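PDB 3OZQ: Serpin48 from Tenebrio molitor, which inhibits the serine protease SPE with high specificity, acting as a serpin in the innate immunity of this insect. Local coordinates for residues A[134-139]-A[162-167]; A[219-224]-A[255-260]. All blocks are in the same frame, centred on the assembly; numbering follows the deposited sequence.

Contact 1: residues A[134-139]-A[162-167]; sequences KLMNAW and RVVLIN
Met136 reaches from helix 129-143 toward strand 163-174 and lays its CE methyl over Val164 and Ile166, a compact example of how one flexible side chain can bridge a helix and the strand it packs on. CE lies 3.5 Å from Val164 CG1 and also 3.5 Å from Ile166 CD1. The approach to Ile166 CG1 is closer still, but too short to be taken literally. The torsions explain how one methyl serves two residues: Met136 leaves the helix with CG beside the backbone N and runs straight past CG (chi2 174°), then turns sharply at the sulfur (chi3 68°), which swings CE toward the strand. The methionine crosses both aliphatic groups obliquely. On the strand, Val164 presents CG1, held anti to its own backbone N at chi1 175°. Ile166 CD1 comes within 3.7 Å of Val164 CG1, and the two branches form a small apolar platform against CE. No hydrogen bond links the segments; the contact is buried and wholly hydrophobic. Val152 touches both Met136 and Ile166, and its backbone N donates a hydrogen bond to Asn137 OD1, tying the helix to the loop that follows it. Leu165 and Asn167 face the other side of the strand, where helix 38-50 packs. The helix lying across the face of a sheet whose strands include 90-100, 163-174 and 310-321 is the serpin fold's helix F, here seated on strand 3 of beta-sheet A.

Contact 2: residues A[219-224]-A[255-260]; sequences AKLLEL and LPHNLT
Leu259 and Leu221 contribute most of the buried surface, meeting between strand 219-225 and the loop that leads from helix 250-254 into strand 260-278. They touch lightly, with Leu259 CD2 4.3 Å from Leu221 CB, and each finds a nearer partner beside it. The other methyl of Leu259, CD1, lies 3.3 Å from Glu223 OE1, the two side chains crossing at about a right angle. Glu223 gets there by holding CG anti to its backbone N (chi1 159°) and staying extended beyond it, and its OE1 also has a long, weak ion pair with Lys361. In serpin terms this lies within the B/C barrel: strand 219-225 is an inner strand of beta-sheet B, paired with 207-214 and 231-237, and the loop follows two short helices. The loop bends in an inverse gamma turn centred on Asn258, closed by a weak hydrogen bond from Leu259 N to His257 O, so that the residues before and after the turn both face the strand. His257 thus meets Leu221 as well, its CD2 atom 3.7 Å from Leu221 CD2, the methyl approaching the imidazole obliquely. Tyr212 of strand 207-214 meets the imidazole with its ring plane tilted by about 15°, and also touches Leu259.

Overall arrangement
Contacts 1 and 2 lie on opposite sides of the chain's centre; their own centres are about 18 and 20 Å from it respectively. Those two centres are about 38 Å apart and the nearest atoms of the two contacts about 21 Å, so they do not touch. Strand pairing still connects them: strand 260-278, which begins at the end of contact 2, pairs with strand 310-321, and that strand runs directly beside strand 163-174 of contact 1 in parallel. This direct pairing is consistent with the native serpin state, in which the reactive-centre loop has not inserted between these two strands. Residues 337-345, probably part of that loop, are not modelled, and neither contact includes them.

Contact 1: residues A[134-139]-A[162-167]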
loop_
_atom_site.group_PDB
_atom_site.type_symbol
_atom_site.label_atom_id
_atom_site.label_comp_id
_atom_site.label_asym_id
_atom_site.label_seq_id
_atom_site.Cartn_x
_atom_site.Cartn_y
_atom_site.Cartn_z
ATOM N N LYS A 134 17.707 10.649 11.487
ATOM C CA LYS A 134 18.436 9.403 11.722
ATOM C C LYS A 134 17.719 8.492 12.725
ATOM O O LYS A 134 17.634 7.283 12.544
ATOM C CB LYS A 134 19.868 9.690 12.198
ATOM C CG LYS A 134 20.708 8.428 12.302
ATOM C CD LYS A 134 22.177 8.718 12.555
ATOM C CE LYS A 134 23.023 7.463 12.324
ATOM N NZ LYS A 134 23.128 7.100 10.876
ATOM N N LEU A 135 17.199 9.091 13.781
ATOM C CA LEU A 135 16.535 8.361 14.851
ATOM C C LEU A 135 15.317 7.630 14.293
ATOM O O LEU A 135 15.147 6.430 14.511
ATOM C CB LEU A 135 16.119 9.343 15.955
ATOM C CG LEU A 135 15.525 8.925 17.305
ATOM C CD1 LEU A 135 14.000 8.877 17.256
ATOM C CD2 LEU A 135 16.114 7.608 17.796
ATOM N N MET A 136 14.482 8.366 13.570
ATOM C CA MET A 136 13.277 7.801 12.976
ATOM C C MET A 136 13.642 6.724 11.959
ATOM O O MET A 136 13.080 5.639 11.980
ATOM C CB MET A 136 12.430 8.900 12.334
ATOM C CG MET A 136 11.896 9.896 13.342
ATOM S SD MET A 136 11.046 11.309 12.615
ATOM C CE MET A 136 9.607 10.533 11.940
ATOM N N ASN A 137 14.610 7.013 11.095
ATOM C CA ASN A 137 15.039 6.043 10.089
ATOM C C ASN A 137 15.651 4.784 10.677
ATOM O O ASN A 137 15.507 3.702 10.117
ATOM C CB ASN A 137 16.022 6.680 9.102
ATOM C CG ASN A 137 15.374 7.759 8.266
ATOM O OD1 ASN A 137 14.145 7.841 8.190
ATOM N ND2 ASN A 137 16.191 8.595 7.634
ATOM N N ALA A 138 16.352 4.927 11.798
ATOM C CA ALA A 138 17.029 3.782 12.392
ATOM C C ALA A 138 15.974 2.864 12.980
ATOM O O ALA A 138 16.095 1.637 12.908
ATOM C CB ALA A 138 18.029 4.226 13.463
ATOM N N TRP A 139 14.935 3.471 13.541
ATOM C CA TRP A 139 13.820 2.725 14.096
ATOM C C TRP A 139 13.154 1.921 12.983
ATOM O O TRP A 139 12.942 0.717 13.115
ATOM C CB TRP A 139 12.796 3.648 14.763
ATOM C CG TRP A 139 11.661 2.861 15.373
ATOM C CD1 TRP A 139 11.670 2.222 16.578
ATOM C CD2 TRP A 139 10.380 2.588 14.781
ATOM N NE1 TRP A 139 10.470 1.582 16.783
ATOM C CE2 TRP A 139 9.660 1.793 15.698
ATOM C CE3 TRP A 139 9.767 2.956 13.578
ATOM C CZ2 TRP A 139 8.356 1.354 15.447
ATOM C CZ3 TRP A 139 8.467 2.516 13.328
ATOM C CH2 TRP A 139 7.779 1.726 14.260
ATOM N N ARG A 162 5.799 19.362 14.076
ATOM C CA ARG A 162 5.023 19.089 15.291
ATOM C C ARG A 162 4.608 17.623 15.427
ATOM O O ARG A 162 4.828 17.008 16.460
ATOM C CB ARG A 162 3.779 19.985 15.344
ATOM C CG ARG A 162 4.020 21.338 16.060
ATOM C CD ARG A 162 3.147 22.466 15.491
ATOM N NE ARG A 162 3.415 22.727 14.067
ATOM C CZ ARG A 162 2.699 23.562 13.315
ATOM N NH1 ARG A 162 1.680 24.220 13.845
ATOM N NH2 ARG A 162 2.998 23.745 12.042
ATOM N N VAL A 163 3.987 17.077 14.384
ATOM C CA VAL A 163 3.706 15.635 14.343
ATOM C C VAL A 163 4.062 15.032 12.995
ATOM O O VAL A 163 3.665 15.551 11.937
ATOM C CB VAL A 163 2.228 15.310 14.636
ATOM C CG1 VAL A 163 1.970 13.802 14.471
ATOM C CG2 VAL A 163 1.844 15.776 16.035
ATOM N N VAL A 164 4.803 13.927 13.036
ATOM C CA VAL A 164 5.177 13.224 11.828
ATOM C C VAL A 164 4.645 11.801 11.890
ATOM O O VAL A 164 4.905 11.083 12.857
ATOM C CB VAL A 164 6.707 13.191 11.646
ATOM C CG1 VAL A 164 7.082 12.345 10.429
ATOM C CG2 VAL A 164 7.240 14.612 11.514
ATOM N N LEU A 165 3.885 11.422 10.863
ATOM C CA LEU A 165 3.439 10.035 10.661
ATOM C C LEU A 165 4.416 9.311 9.758
ATOM O O LEU A 165 4.644 9.722 8.624
ATOM C CB LEU A 165 2.063 9.974 9.991
ATOM C CG LEU A 165 0.819 10.697 10.517
ATOM C CD1 LEU A 165 -0.406 9.803 10.453
ATOM C CD2 LEU A 165 0.988 11.320 11.895
ATOM N N ILE A 166 4.978 8.225 10.264
ATOM C CA ILE A 166 5.876 7.384 9.488
ATOM C C ILE A 166 5.172 6.063 9.199
ATOM O O ILE A 166 4.558 5.490 10.099
ATOM C CB ILE A 166 7.129 7.059 10.296
ATOM C CG1 ILE A 166 8.024 8.290 10.374
ATOM C CG2 ILE A 166 7.864 5.911 9.665
ATOM C CD1 ILE A 166 8.046 9.091 9.101
ATOM N N ASN A 167 5.272 5.588 7.961
ATOM C CA ASN A 167 4.540 4.384 7.510
ATOM C C ASN A 167 5.347 3.568 6.507
ATOM O O ASN A 167 5.272 3.804 5.315
ATOM C CB ASN A 167 3.222 4.820 6.872
ATOM C CG ASN A 167 2.354 3.660 6.409
ATOM O OD1 ASN A 167 2.531 2.513 6.818
ATOM N ND2 ASN A 167 1.376 3.976 5.577
#

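Contact 2: residues A[219-224]-A[255-260]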
loop_
_atom_site.group_PDB
_atom_site.type_symbol
_atom_site.label_atom_id
_atom_site.label_comp_id
_atom_site.label_asym_id
_atom_site.label_seq_id
_atom_site.Cartn_x
_atom_site.Cartn_y
_atom_site.Cartn_z
ATOM N N ALA A 219 -9.692 -4.693 -21.468
ATOM C CA ALA A 219 -8.526 -5.214 -20.783
ATOM C C ALA A 219 -8.813 -6.629 -20.314
ATOM O O ALA A 219 -9.948 -7.093 -20.355
ATOM C CB ALA A 219 -8.166 -4.321 -19.602
ATOM N N LYS A 220 -7.767 -7.315 -19.883
ATOM C CA LYS A 220 -7.902 -8.631 -19.287
ATOM C C LYS A 220 -7.384 -8.525 -17.864
ATOM O O LYS A 220 -6.498 -7.722 -17.590
ATOM C CB LYS A 220 -7.053 -9.649 -20.042
ATOM C CG LYS A 220 -7.518 -9.993 -21.446
ATOM C CD LYS A 220 -6.651 -11.124 -21.995
ATOM C CE LYS A 220 -6.986 -11.481 -23.449
ATOM N NZ LYS A 220 -5.810 -12.103 -24.145
ATOM N N LEU A 221 -7.927 -9.351 -16.975
ATOM C CA LEU A 221 -7.514 -9.376 -15.581
ATOM C C LEU A 221 -7.182 -10.795 -15.204
ATOM O O LEU A 221 -7.900 -11.726 -15.563
ATOM C CB LEU A 221 -8.630 -8.881 -14.654
ATOM C CG LEU A 221 -9.174 -7.473 -14.872
ATOM C CD1 LEU A 221 -10.341 -7.508 -15.831
ATOM C CD2 LEU A 221 -9.595 -6.887 -13.536
ATOM N N LEU A 222 -6.086 -10.955 -14.482
ATOM C CA LEU A 222 -5.635 -12.263 -14.056
ATOM C C LEU A 222 -5.290 -12.203 -12.589
ATOM O O LEU A 222 -4.552 -11.327 -12.164
ATOM C CB LEU A 222 -4.385 -12.666 -14.824
ATOM C CG LEU A 222 -3.700 -13.923 -14.292
ATOM C CD1 LEU A 222 -4.528 -15.141 -14.604
ATOM C CD2 LEU A 222 -2.310 -14.069 -14.891
ATOM N N GLU A 223 -5.795 -13.146 -11.813
ATOM C CA GLU A 223 -5.467 -13.163 -10.399
ATOM C C GLU A 223 -4.563 -14.348 -10.068
ATOM O O GLU A 223 -4.948 -15.511 -10.196
ATOM C CB GLU A 223 -6.763 -13.124 -9.571
ATOM C CG GLU A 223 -6.649 -13.610 -8.169
ATOM C CD GLU A 223 -7.997 -13.613 -7.447
ATOM O OE1 GLU A 223 -8.930 -12.903 -7.889
ATOM O OE2 GLU A 223 -8.112 -14.323 -6.428
ATOM N N LEU A 224 -3.330 -14.034 -9.698
ATOM C CA LEU A 224 -2.323 -15.031 -9.363
ATOM C C LEU A 224 -2.359 -15.273 -7.867
ATOM O O LEU A 224 -2.179 -14.339 -7.080
ATOM C CB LEU A 224 -0.932 -14.551 -9.781
ATOM C CG LEU A 224 -0.608 -14.447 -11.276
ATOM C CD1 LEU A 224 0.720 -13.738 -11.475
ATOM C CD2 LEU A 224 -0.578 -15.818 -11.925
ATOM N N LEU A 255 -12.525 -2.401 -9.064
ATOM C CA LEU A 255 -13.775 -3.092 -8.785
ATOM C C LEU A 255 -13.610 -4.599 -8.865
ATOM O O LEU A 255 -12.862 -5.105 -9.699
ATOM C CB LEU A 255 -14.851 -2.664 -9.779
ATOM C CG LEU A 255 -15.168 -1.174 -9.830
ATOM C CD1 LEU A 255 -16.423 -0.945 -10.667
ATOM C CD2 LEU A 255 -15.335 -0.629 -8.424
ATOM N N PRO A 256 -14.311 -5.321 -7.989
ATOM C CA PRO A 256 -14.341 -6.785 -8.020
ATOM C C PRO A 256 -15.102 -7.266 -9.254
ATOM O O PRO A 256 -16.095 -6.648 -9.654
ATOM C CB PRO A 256 -15.119 -7.146 -6.748
ATOM C CG PRO A 256 -15.100 -5.908 -5.904
ATOM C CD PRO A 256 -15.096 -4.775 -6.874
ATOM N N HIS A 257 -14.633 -8.348 -9.862
ATOM C CA HIS A 257 -15.267 -8.868 -11.066
ATOM C C HIS A 257 -15.593 -10.347 -10.918
ATOM O O HIS A 257 -15.055 -11.024 -10.040
ATOM C CB HIS A 257 -14.372 -8.652 -12.286
ATOM C CG HIS A 257 -14.161 -7.213 -12.639
ATOM N ND1 HIS A 257 -15.137 -6.441 -13.233
ATOM C CD2 HIS A 257 -13.085 -6.405 -12.486
ATOM C CE1 HIS A 257 -14.672 -5.220 -13.430
ATOM N NE2 HIS A 257 -13.428 -5.172 -12.986
ATOM N N ASN A 258 -16.473 -10.839 -11.786
ATOM C CA ASN A 258 -16.863 -12.244 -11.785
ATOM C C ASN A 258 -15.769 -13.124 -12.366
ATOM O O ASN A 258 -15.935 -13.711 -13.438
ATOM C CB ASN A 258 -18.150 -12.440 -12.593
ATOM C CG ASN A 258 -19.282 -11.549 -12.116
ATOM O OD1 ASN A 258 -20.188 -12.000 -11.411
ATOM N ND2 ASN A 258 -19.234 -10.274 -12.498
ATOM N N LEU A 259 -14.651 -13.214 -11.657
ATOM C CA LEU A 259 -13.503 -13.970 -12.147
ATOM C C LEU A 259 -13.739 -15.472 -12.018
ATOM O O LEU A 259 -14.152 -15.956 -10.964
ATOM C CB LEU A 259 -12.241 -13.561 -11.383
ATOM C CG LEU A 259 -12.008 -12.049 -11.270
ATOM C CD1 LEU A 259 -11.183 -11.721 -10.034
ATOM C CD2 LEU A 259 -11.343 -11.501 -12.518
ATOM N N THR A 260 -13.482 -16.205 -13.094
ATOM C CA THR A 260 -13.626 -17.655 -13.077
ATOM C C THR A 260 -12.320 -18.313 -13.488
ATOM O O THR A 260 -11.517 -17.716 -14.202
ATOM C CB THR A 260 -14.739 -18.126 -14.026
ATOM O OG1 THR A 260 -14.531 -17.554 -15.327
ATOM C CG2 THR A 260 -16.100 -17.700 -13.499
#